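Local coordinates for orotidine 5'-phosphate decarboxylase (Lactobacillus acidophilus, PDB 3TFX), which probably catalyses the decarboxylation of orotidine 5'-monophosphate to UMP, the final step of de novo UMP synthesis, as a homodimer, at residues Asp62-Asp67 / Thr88-Gly93; Leu118-Glu123 / Ser156-Val161; Asn74-Leu79 / Asp103-Gly108. All blocks are in the same frame, centred on the assembly; numbering follows the deposited sequence.

Interaction 1 (Asp62-Asp67 / Thr88-Gly93); sequences DLKMHD and TVHALG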
ATOM      1  N   ASP A  62       8.553   2.760  -2.687  1.00  9.76           N
ATOM      2  CA  ASP A  62       7.310   3.502  -2.787  1.00  9.83           C
ATOM      3  C   ASP A  62       6.096   2.566  -2.823  1.00 10.18           C
ATOM      4  O   ASP A  62       5.539   2.281  -3.895  1.00 10.09           O
ATOM      5  CB  ASP A  62       7.377   4.381  -4.038  1.00  9.97           C
ATOM      6  CG  ASP A  62       6.153   5.275  -4.222  1.00 11.28           C
ATOM      7  OD1 ASP A  62       5.262   5.329  -3.334  1.00 11.40           O
ATOM      8  OD2 ASP A  62       6.093   5.928  -5.280  1.00 11.09           O
ATOM      9  N   LEU A  63       5.683   2.120  -1.637  1.00  9.75           N
ATOM     10  CA  LEU A  63       4.596   1.151  -1.478  1.00  9.81           C
ATOM     11  C   LEU A  63       3.303   1.748  -0.904  1.00  9.74           C
ATOM     12  O   LEU A  63       2.306   1.029  -0.780  1.00 10.10           O
ATOM     13  CB  LEU A  63       5.073   0.007  -0.581  1.00  9.46           C
ATOM     14  CG  LEU A  63       5.669  -1.288  -1.139  1.00 10.77           C
ATOM     15  CD1 LEU A  63       6.174  -1.223  -2.592  1.00  8.73           C
ATOM     16  CD2 LEU A  63       6.731  -1.861  -0.173  1.00  9.12           C
ATOM     17  N   LYS A  64       3.335   3.035  -0.540  1.00  8.87           N
ATOM     18  CA  LYS A  64       2.147   3.803  -0.095  1.00  9.17           C
ATOM     19  C   LYS A  64       1.291   3.070   0.956  1.00  9.54           C
ATOM     20  O   LYS A  64       0.088   2.845   0.760  1.00  9.70           O
ATOM     21  CB  LYS A  64       1.281   4.250  -1.288  1.00  8.88           C
ATOM     22  CG  LYS A  64       2.051   4.997  -2.386  1.00  8.45           C
ATOM     23  CD  LYS A  64       1.118   5.674  -3.385  1.00  7.85           C
ATOM     24  CE  LYS A  64       1.918   6.479  -4.442  1.00  8.18           C
ATOM     25  NZ  LYS A  64       2.969   5.647  -5.147  1.00  7.58           N
HETATM   26  N   MSE A  65       1.910   2.686   2.064  1.00  9.99           N
HETATM   27  CA  MSE A  65       1.198   1.859   3.045  1.00 10.10           C
HETATM   28  C   MSE A  65      -0.059   2.568   3.513  1.00  9.39           C
HETATM   29  O   MSE A  65      -0.033   3.783   3.786  1.00  9.12           O
HETATM   30  CB  MSE A  65       2.100   1.490   4.210  1.00 10.74           C
HETATM   31  CG  MSE A  65       3.154   0.458   3.849  1.00 13.24           C
HETATM   32 SE   MSE A  65       4.426   0.200   5.309  1.00 23.31          SE
HETATM   33  CE  MSE A  65       5.300   1.962   5.218  1.00 18.36           C
ATOM     34  N   HIS A  66      -1.163   1.825   3.541  1.00  8.50           N
ATOM     35  CA  HIS A  66      -2.453   2.361   3.984  1.00  8.39           C
ATOM     36  C   HIS A  66      -3.293   1.266   4.688  1.00  8.68           C
ATOM     37  O   HIS A  66      -4.041   0.496   4.046  1.00  8.18           O
ATOM     38  CB  HIS A  66      -3.191   2.971   2.792  1.00  7.86           C
ATOM     39  CG  HIS A  66      -4.418   3.742   3.157  1.00  7.23           C
ATOM     40  ND1 HIS A  66      -5.283   4.240   2.210  1.00  6.84           N
ATOM     41  CD2 HIS A  66      -4.947   4.075   4.358  1.00  7.31           C
ATOM     42  CE1 HIS A  66      -6.272   4.878   2.808  1.00  5.82           C
ATOM     43  NE2 HIS A  66      -6.092   4.791   4.113  1.00  5.88           N
ATOM     44  N   ASP A  67      -3.156   1.218   6.010  1.00  8.47           N
ATOM     45  CA  ASP A  67      -3.754   0.184   6.845  1.00  8.80           C
ATOM     46  C   ASP A  67      -3.862   0.775   8.264  1.00  9.04           C
ATOM     47  O   ASP A  67      -3.541   1.949   8.464  1.00  8.57           O
ATOM     48  CB  ASP A  67      -2.880  -1.085   6.801  1.00  8.96           C
ATOM     49  CG  ASP A  67      -3.670  -2.366   7.089  1.00 10.19           C
ATOM     50  OD1 ASP A  67      -4.523  -2.351   7.988  1.00 11.80           O
ATOM     51  OD2 ASP A  67      -3.429  -3.397   6.429  1.00  8.27           O
ATOM     52  N   THR A  88       6.841   5.665   1.414  1.00  6.71           N
ATOM     53  CA  THR A  88       5.551   6.371   1.446  1.00  5.73           C
ATOM     54  C   THR A  88       4.433   5.718   2.277  1.00  6.00           C
ATOM     55  O   THR A  88       4.378   4.492   2.430  1.00  5.62           O
ATOM     56  CB  THR A  88       4.994   6.569   0.010  1.00  5.73           C
ATOM     57  OG1 THR A  88       5.196   5.366  -0.739  1.00  5.40           O
ATOM     58  CG2 THR A  88       5.678   7.718  -0.678  1.00  4.03           C
ATOM     59  N   VAL A  89       3.550   6.571   2.799  1.00  6.26           N
ATOM     60  CA  VAL A  89       2.256   6.189   3.396  1.00  6.39           C
ATOM     61  C   VAL A  89       1.161   7.130   2.895  1.00  6.58           C
ATOM     62  O   VAL A  89       1.444   8.260   2.469  1.00  6.68           O
ATOM     63  CB  VAL A  89       2.254   6.228   4.971  1.00  6.66           C
ATOM     64  CG1 VAL A  89       3.187   5.178   5.564  1.00  6.02           C
ATOM     65  CG2 VAL A  89       2.604   7.624   5.502  1.00  6.10           C
ATOM     66  N   HIS A  90      -0.087   6.671   2.963  1.00  7.09           N
ATOM     67  CA  HIS A  90      -1.249   7.522   2.700  1.00  7.49           C
ATOM     68  C   HIS A  90      -1.635   8.384   3.898  1.00  8.08           C
ATOM     69  O   HIS A  90      -1.912   7.853   4.986  1.00  8.25           O
ATOM     70  CB  HIS A  90      -2.441   6.665   2.250  1.00  7.66           C
ATOM     71  CG  HIS A  90      -2.452   6.398   0.778  1.00  8.35           C
ATOM     72  ND1 HIS A  90      -2.948   7.304  -0.136  1.00  9.76           N
ATOM     73  CD2 HIS A  90      -1.992   5.350   0.058  1.00  8.82           C
ATOM     74  CE1 HIS A  90      -2.805   6.816  -1.356  1.00 10.56           C
ATOM     75  NE2 HIS A  90      -2.229   5.632  -1.264  1.00  8.56           N
ATOM     76  N   ALA A  91      -1.636   9.709   3.707  1.00  8.38           N
ATOM     77  CA  ALA A  91      -2.148  10.643   4.716  1.00  8.89           C
ATOM     78  C   ALA A  91      -3.637  10.393   4.982  1.00  9.18           C
ATOM     79  O   ALA A  91      -4.110  10.598   6.092  1.00  8.59           O
ATOM     80  CB  ALA A  91      -1.942  12.101   4.284  1.00  9.02           C
ATOM     81  N   LEU A  92      -4.358   9.945   3.957  1.00  9.43           N
ATOM     82  CA  LEU A  92      -5.749   9.512   4.106  1.00 10.09           C
ATOM     83  C   LEU A  92      -5.950   8.440   5.197  1.00 10.50           C
ATOM     84  O   LEU A  92      -7.048   8.306   5.739  1.00  9.74           O
ATOM     85  CB  LEU A  92      -6.304   9.025   2.761  1.00 10.07           C
ATOM     86  CG  LEU A  92      -6.615  10.096   1.711  1.00 10.55           C
ATOM     87  CD1 LEU A  92      -7.118   9.443   0.412  1.00  9.65           C
ATOM     88  CD2 LEU A  92      -7.630  11.105   2.227  1.00 10.28           C
ATOM     89  N   GLY A  93      -4.880   7.705   5.517  1.00 10.91           N
ATOM     90  CA  GLY A  93      -4.885   6.741   6.623  1.00 11.47           C
ATOM     91  C   GLY A  93      -4.958   7.369   8.008  1.00 12.22           C
ATOM     92  O   GLY A  93      -5.180   6.669   9.009  1.00 11.70           O
TER
HETATM   93  O   HOH W   1       5.995   2.495   1.333  1.00  9.43           O
HETATM   94  O   HOH W   2      -8.456   5.419   5.467  1.00 25.81           O
HETATM   95  O   HOH W   3      -5.331   3.971   9.432  1.00  5.18           O
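T88 OG1 donates to D62 OD1 at 2.6 Å and accepts from K64 N at 3.0 Å, so one small hydroxyl ties a carboxylate to the neighbouring backbone. The hydroxyl sits between its own backbone N and carbonyl carbon (chi1 42°), an orientation that sends it across to the adjacent strand. D62 OD1 also takes K64 NZ at 2.9 Å, on the syn side, while T88 OG1 arrives on the anti side and from the opposite face of the carboxylate. Behind this group runs parallel pairing: M65 N donates to T88 O, and H90 N to M65 O at 3.0 Å and 165°. Selenomethionine M65 and V89 share one face of the sheet, where M65 CE and V89 CG1 touch at 3.9 Å.

Just past the end of its strand, H66 meets H90: H90 CB lies over one face of the H66 ring, 3.6 Å from H66 CG, a CH-pi contact. H66 CG lies anti to the backbone N (chi1 -171°), which carries H66 NE2 to within 3.4 Å of G93 CA, where a side chain would crowd the ring; water 2 joins H66 NE2 to L92 O. H66 ND1 bonds H66 ND1 of the second subunit, and H90 NE2 bonds H66 O of that subunit. With an alanine at H66, water 2 would probably lose its ring partner and H66 of the second subunit its mate, and H90 CB would be left uncovered.

D62 OD2 further holds K35, and K64 NZ also pairs with D67 of the second subunit. The result is an alternating lysine-aspartate chain, as in other OMP decarboxylases, that spans the dimer interface and places K64, the predicted proton donor, in the predicted substrate site.

Interaction 2 (Leu118-Glu123 / Ser156-Val161); sequences LLAVTE and SGADGV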
ATOM      1  N   LEU A 118      10.065   9.383   6.022  1.00  9.53           N
ATOM      2  CA  LEU A 118       8.669   9.002   5.799  1.00  8.60           C
ATOM      3  C   LEU A 118       7.974  10.085   5.003  1.00  8.18           C
ATOM      4  O   LEU A 118       7.859  11.226   5.448  1.00  8.26           O
ATOM      5  CB  LEU A 118       7.940   8.808   7.134  1.00  8.38           C
ATOM      6  CG  LEU A 118       6.448   8.472   7.127  1.00  8.56           C
ATOM      7  CD1 LEU A 118       6.194   7.134   6.421  1.00  5.00           C
ATOM      8  CD2 LEU A 118       5.907   8.455   8.582  1.00  6.96           C
ATOM      9  N   LEU A 119       7.483   9.723   3.835  1.00  7.67           N
ATOM     10  CA  LEU A 119       6.833  10.701   2.984  1.00  7.65           C
ATOM     11  C   LEU A 119       5.351  10.394   2.881  1.00  7.33           C
ATOM     12  O   LEU A 119       4.967   9.243   2.664  1.00  7.67           O
ATOM     13  CB  LEU A 119       7.477  10.693   1.586  1.00  7.85           C
ATOM     14  CG  LEU A 119       8.992  10.884   1.524  1.00  7.39           C
ATOM     15  CD1 LEU A 119       9.522  10.499   0.141  1.00  5.48           C
ATOM     16  CD2 LEU A 119       9.349  12.330   1.850  1.00  7.34           C
ATOM     17  N   ALA A 120       4.524  11.418   3.014  1.00  6.86           N
ATOM     18  CA  ALA A 120       3.076  11.244   2.923  1.00  7.76           C
ATOM     19  C   ALA A 120       2.589  11.500   1.520  1.00  8.29           C
ATOM     20  O   ALA A 120       2.968  12.489   0.875  1.00  8.53           O
ATOM     21  CB  ALA A 120       2.342  12.155   3.899  1.00  7.22           C
ATOM     22  N   VAL A 121       1.779  10.574   1.039  1.00  8.96           N
ATOM     23  CA  VAL A 121       1.000  10.798  -0.147  1.00 10.09           C
ATOM     24  C   VAL A 121      -0.256  11.499   0.293  1.00 11.26           C
ATOM     25  O   VAL A 121      -0.816  11.226   1.367  1.00 11.47           O
ATOM     26  CB  VAL A 121       0.673   9.482  -0.882  1.00 10.83           C
ATOM     27  CG1 VAL A 121      -0.482   9.667  -1.892  1.00 10.04           C
ATOM     28  CG2 VAL A 121       1.940   8.956  -1.566  1.00 10.70           C
ATOM     29  N   THR A 122      -0.695  12.405  -0.554  1.00 12.17           N
ATOM     30  CA  THR A 122      -1.756  13.304  -0.228  1.00 13.41           C
ATOM     31  C   THR A 122      -2.976  12.823  -1.050  1.00 14.13           C
ATOM     32  O   THR A 122      -3.681  11.869  -0.632  1.00 13.73           O
ATOM     33  CB  THR A 122      -1.189  14.743  -0.464  1.00 13.77           C
ATOM     34  OG1 THR A 122      -1.154  15.487   0.762  1.00 16.14           O
ATOM     35  CG2 THR A 122      -1.802  15.498  -1.601  1.00 11.87           C
ATOM     36  N   GLU A 123      -3.216  13.439  -2.203  1.00 14.45           N
ATOM     37  CA  GLU A 123      -4.175  12.916  -3.158  1.00 15.95           C
ATOM     38  C   GLU A 123      -3.387  12.452  -4.359  1.00 16.52           C
ATOM     39  O   GLU A 123      -2.553  13.191  -4.870  1.00 17.31           O
ATOM     40  CB  GLU A 123      -5.208  13.977  -3.560  1.00 16.08           C
ATOM     41  CG  GLU A 123      -6.180  14.387  -2.439  1.00 15.59           C
ATOM     42  CD  GLU A 123      -7.150  13.276  -2.042  1.00 16.74           C
ATOM     43  OE1 GLU A 123      -7.330  12.295  -2.804  1.00 16.34           O
ATOM     44  OE2 GLU A 123      -7.749  13.383  -0.960  1.00 16.70           O
ATOM     45  N   SER A 156       2.305  14.920  12.291  1.00 15.18           N
ATOM     46  CA  SER A 156       2.204  13.523  12.692  1.00 15.03           C
ATOM     47  C   SER A 156       3.474  12.690  12.513  1.00 14.89           C
ATOM     48  O   SER A 156       3.402  11.463  12.480  1.00 15.31           O
ATOM     49  CB  SER A 156       1.047  12.853  11.957  1.00 15.32           C
ATOM     50  OG  SER A 156      -0.150  13.576  12.155  1.00 15.94           O
ATOM     51  N   GLY A 157       4.625  13.338  12.375  1.00 14.33           N
ATOM     52  CA  GLY A 157       5.891  12.614  12.212  1.00 14.05           C
ATOM     53  C   GLY A 157       6.382  12.316  10.800  1.00 13.40           C
ATOM     54  O   GLY A 157       7.435  11.706  10.630  1.00 12.96           O
ATOM     55  N   ALA A 158       5.643  12.729   9.778  1.00 12.95           N
ATOM     56  CA  ALA A 158       6.152  12.571   8.405  1.00 11.74           C
ATOM     57  C   ALA A 158       7.321  13.524   8.175  1.00 11.38           C
ATOM     58  O   ALA A 158       7.327  14.637   8.673  1.00 11.01           O
ATOM     59  CB  ALA A 158       5.065  12.810   7.382  1.00 11.45           C
ATOM     60  N   ASP A 159       8.312  13.081   7.415  1.00 11.41           N
ATOM     61  CA  ASP A 159       9.451  13.930   7.094  1.00 11.55           C
ATOM     62  C   ASP A 159       9.240  14.772   5.839  1.00 11.36           C
ATOM     63  O   ASP A 159       9.990  15.714   5.576  1.00 10.26           O
ATOM     64  CB  ASP A 159      10.697  13.078   6.948  1.00 11.75           C
ATOM     65  CG  ASP A 159      10.996  12.296   8.197  1.00 12.81           C
ATOM     66  OD1 ASP A 159      11.255  12.929   9.243  1.00 14.79           O
ATOM     67  OD2 ASP A 159      10.972  11.053   8.131  1.00 14.24           O
ATOM     68  N   GLY A 160       8.217  14.425   5.066  1.00 11.05           N
ATOM     69  CA  GLY A 160       7.952  15.133   3.822  1.00 11.07           C
ATOM     70  C   GLY A 160       6.674  14.679   3.161  1.00 11.22           C
ATOM     71  O   GLY A 160       5.939  13.862   3.722  1.00 10.38           O
ATOM     72  N   VAL A 161       6.391  15.259   1.988  1.00 11.21           N
ATOM     73  CA  VAL A 161       5.250  14.865   1.169  1.00 11.68           C
ATOM     74  C   VAL A 161       5.654  14.670  -0.303  1.00 11.74           C
ATOM     75  O   VAL A 161       6.628  15.245  -0.778  1.00 10.84           O
ATOM     76  CB  VAL A 161       4.129  15.923   1.184  1.00 12.03           C
ATOM     77  CG1 VAL A 161       3.360  15.873   2.477  1.00 12.96           C
ATOM     78  CG2 VAL A 161       4.702  17.332   0.886  1.00 11.82           C
TER
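L118, V161 and A120 bury the most surface where strand 117-121 runs parallel to strand 160-162 and the loop leading into it. L118 is engaged at both ends of its backbone. L118 N donates almost straight (171°) to D159 OD2 at 2.8 Å, on the anti lone pair of that oxygen, and L118 O receives D159 N at 2.7 Å in the carbonyl plane, with a weaker second bond from G160 N. A short acidic side chain suits position 159, because OD2 can reach the backbone and still form a salt bridge with K102. The CD2 of L118 reaches back over the turn to A158 CA and G157 O.

Two residues on, A120 N donates to G160 O at 2.9 Å, and V161 CA approaches A120 O in a CH...O contact of 3.3 Å. A120 CB and V161 CG1 face the same way and meet at 4.1 Å. On the other face, L119 CD2 lies 3.7 Å from G160 CA, where any side chain would collide with it.

Outward, A120 packs on A153 of helix 142-155 and L118 on A101 and L105 of helix 95-108; strand 86-90 flanks strand 117-121 on its other edge.

Interaction 3 (Asn74-Leu79 / Asp103-Gly108); sequences NGAKAL and DGLIAG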
ATOM      1  N   ASN A  74       4.305  -2.229  11.855  1.00 10.33           N
ATOM      2  CA  ASN A  74       5.057  -3.431  11.567  1.00 10.29           C
ATOM      3  C   ASN A  74       5.511  -3.530  10.130  1.00 10.11           C
ATOM      4  O   ASN A  74       6.603  -4.024   9.873  1.00  9.60           O
ATOM      5  CB  ASN A  74       4.266  -4.664  11.988  1.00 10.47           C
ATOM      6  CG  ASN A  74       4.199  -4.814  13.508  1.00 12.68           C
ATOM      7  OD1 ASN A  74       5.222  -4.721  14.204  1.00 13.34           O
ATOM      8  ND2 ASN A  74       3.005  -5.064  14.023  1.00 11.61           N
ATOM      9  N   GLY A  75       4.680  -3.052   9.200  1.00 10.52           N
ATOM     10  CA  GLY A  75       5.079  -2.940   7.789  1.00 10.70           C
ATOM     11  C   GLY A  75       6.281  -2.020   7.638  1.00 11.13           C
ATOM     12  O   GLY A  75       7.278  -2.371   6.991  1.00 11.26           O
ATOM     13  N   ALA A  76       6.195  -0.848   8.259  1.00 11.42           N
ATOM     14  CA  ALA A  76       7.259   0.158   8.171  1.00 11.87           C
ATOM     15  C   ALA A  76       8.552  -0.352   8.805  1.00 12.22           C
ATOM     16  O   ALA A  76       9.639  -0.162   8.245  1.00 12.32           O
ATOM     17  CB  ALA A  76       6.820   1.465   8.817  1.00 11.40           C
ATOM     18  N   LYS A  77       8.422  -1.023   9.950  1.00 12.09           N
ATOM     19  CA  LYS A  77       9.565  -1.646  10.623  1.00 12.51           C
ATOM     20  C   LYS A  77      10.268  -2.662   9.727  1.00 12.48           C
ATOM     21  O   LYS A  77      11.498  -2.678   9.625  1.00 11.72           O
ATOM     22  CB  LYS A  77       9.107  -2.327  11.900  1.00 12.60           C
ATOM     23  CG  LYS A  77      10.220  -2.721  12.838  1.00 13.59           C
ATOM     24  CD  LYS A  77       9.639  -3.577  13.953  1.00 14.74           C
ATOM     25  CE  LYS A  77      10.720  -4.274  14.732  1.00 17.17           C
ATOM     26  NZ  LYS A  77      10.096  -5.221  15.712  1.00 19.87           N
ATOM     27  N   ALA A  78       9.464  -3.510   9.088  1.00 12.43           N
ATOM     28  CA  ALA A  78       9.968  -4.480   8.127  1.00 12.32           C
ATOM     29  C   ALA A  78      10.753  -3.796   6.999  1.00 11.95           C
ATOM     30  O   ALA A  78      11.812  -4.277   6.604  1.00 11.81           O
ATOM     31  CB  ALA A  78       8.812  -5.297   7.555  1.00 12.18           C
ATOM     32  N   LEU A  79      10.241  -2.677   6.494  1.00 11.67           N
ATOM     33  CA  LEU A  79      10.928  -1.949   5.408  1.00 11.90           C
ATOM     34  C   LEU A  79      12.243  -1.282   5.827  1.00 12.07           C
ATOM     35  O   LEU A  79      13.177  -1.237   5.026  1.00 11.92           O
ATOM     36  CB  LEU A  79      10.008  -0.934   4.710  1.00 10.86           C
ATOM     37  CG  LEU A  79       8.715  -1.505   4.111  1.00 10.54           C
ATOM     38  CD1 LEU A  79       7.938  -0.458   3.322  1.00  9.98           C
ATOM     39  CD2 LEU A  79       9.009  -2.735   3.242  1.00  8.11           C
ATOM     40  N   ASP A 103       7.367   5.564  13.896  1.00 12.00           N
ATOM     41  CA  ASP A 103       7.860   4.754  15.034  1.00 12.74           C
ATOM     42  C   ASP A 103       8.339   3.384  14.580  1.00 12.74           C
ATOM     43  O   ASP A 103       9.355   2.868  15.064  1.00 12.55           O
ATOM     44  CB  ASP A 103       6.787   4.573  16.102  1.00 12.74           C
ATOM     45  CG  ASP A 103       6.456   5.860  16.817  1.00 14.27           C
ATOM     46  OD1 ASP A 103       7.338   6.732  16.917  1.00 16.46           O
ATOM     47  OD2 ASP A 103       5.301   6.010  17.273  1.00 17.71           O
ATOM     48  N   GLY A 104       7.601   2.798  13.645  1.00 12.90           N
ATOM     49  CA  GLY A 104       8.022   1.547  13.006  1.00 12.98           C
ATOM     50  C   GLY A 104       9.338   1.693  12.261  1.00 13.19           C
ATOM     51  O   GLY A 104      10.223   0.838  12.377  1.00 13.77           O
ATOM     52  N   LEU A 105       9.464   2.763  11.474  1.00 13.15           N
ATOM     53  CA  LEU A 105      10.720   3.079  10.774  1.00 12.85           C
ATOM     54  C   LEU A 105      11.904   3.156  11.752  1.00 12.74           C
ATOM     55  O   LEU A 105      12.950   2.549  11.529  1.00 11.83           O
ATOM     56  CB  LEU A 105      10.573   4.401   9.985  1.00 13.28           C
ATOM     57  CG  LEU A 105      10.275   4.456   8.467  1.00 13.98           C
ATOM     58  CD1 LEU A 105       9.719   3.180   7.852  1.00 12.69           C
ATOM     59  CD2 LEU A 105       9.434   5.680   8.050  1.00 12.57           C
ATOM     60  N   ILE A 106      11.717   3.892  12.844  1.00 13.21           N
ATOM     61  CA  ILE A 106      12.730   4.016  13.911  1.00 13.28           C
ATOM     62  C   ILE A 106      13.122   2.654  14.517  1.00 14.14           C
ATOM     63  O   ILE A 106      14.309   2.348  14.662  1.00 13.85           O
ATOM     64  CB  ILE A 106      12.263   5.015  15.015  1.00 13.18           C
ATOM     65  CG1 ILE A 106      12.122   6.430  14.414  1.00 12.29           C
ATOM     66  CG2 ILE A 106      13.223   5.010  16.214  1.00 12.54           C
ATOM     67  CD1 ILE A 106      11.587   7.495  15.363  1.00 11.33           C
ATOM     68  N   ALA A 107      12.125   1.831  14.827  1.00 15.08           N
ATOM     69  CA  ALA A 107      12.344   0.507  15.428  1.00 15.70           C
ATOM     70  C   ALA A 107      13.078  -0.459  14.501  1.00 16.50           C
ATOM     71  O   ALA A 107      13.846  -1.306  14.959  1.00 17.33           O
ATOM     72  CB  ALA A 107      11.004  -0.094  15.866  1.00 15.53           C
ATOM     73  N   GLY A 108      12.857  -0.332  13.199  1.00 16.65           N
ATOM     74  CA  GLY A 108      13.445  -1.251  12.234  1.00 17.69           C
ATOM     75  C   GLY A 108      14.797  -0.848  11.676  1.00 18.55           C
ATOM     76  O   GLY A 108      15.434  -1.630  10.979  1.00 18.43           O
TER
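G104 meets A76 and K77 where two consecutive outer helices of the TIM barrel, 69-80 and 95-108, lie side by side. The axes of segments 74-79 and 103-108 approach to 6.9 Å, with their directions 36° apart, close for helices, and small residues make that possible. No hydrogen bond crosses; the contact is made of van der Waals touches and CH...O approaches.

At G104 a side chain would point toward helix 69-80 and press on A76 CB and K77 N. With only hydrogen there, G104 O comes within 3.1 Å of K77 CA and 3.4 Å of K77 CB. L105 starts off pointing away from the other helix, but its CD1 branch swings back, L105 CD1 touching A76 CB at 3.5 Å and A76 O at 3.4 Å. Leucine serves well here, since its side chain also touches T87 of strand 86-90 and V115 and P116 of the loop that follows the helix, while A76 packs on M65 of the barrel strand.

A107 lies at the outer margin, A107 CB 4.1 Å from K77 CG. That lysine sets CG anti to its N (chi1 -166°) and runs fully extended, so its methylene groups near the backbone line the groove while its amino end leads off. G108 closes the walk: a CB would strike K77 O, whereas the bare G108 CA points a hydrogen at K77 O across 3.6 Å, with an angle of 156° at that hydrogen.

In the fold
All three contacts belong to one region of the eight-stranded TIM barrel. Interactions 1 and 2 have their centres about 9 Å apart in the sheet, joined through neighbouring strands 86-90 and 117-121, where V89 O and V121 N probably hydrogen-bond. Interaction 3 lies in the helical layer outside, its centre about 13 Å from that of interaction 1 and about 15 Å from that of interaction 2. M65 SE packs against A76 N, and L118 CB against L105 CD2, linking helices to strands. Along the chain interactions 1 and 3 interleave, and both precede interaction 2. Successive beta-alpha units thus place the strand carrying the predicted active site beneath a pair of packed helices, and interactions 1 and 3 also touch the second subunit.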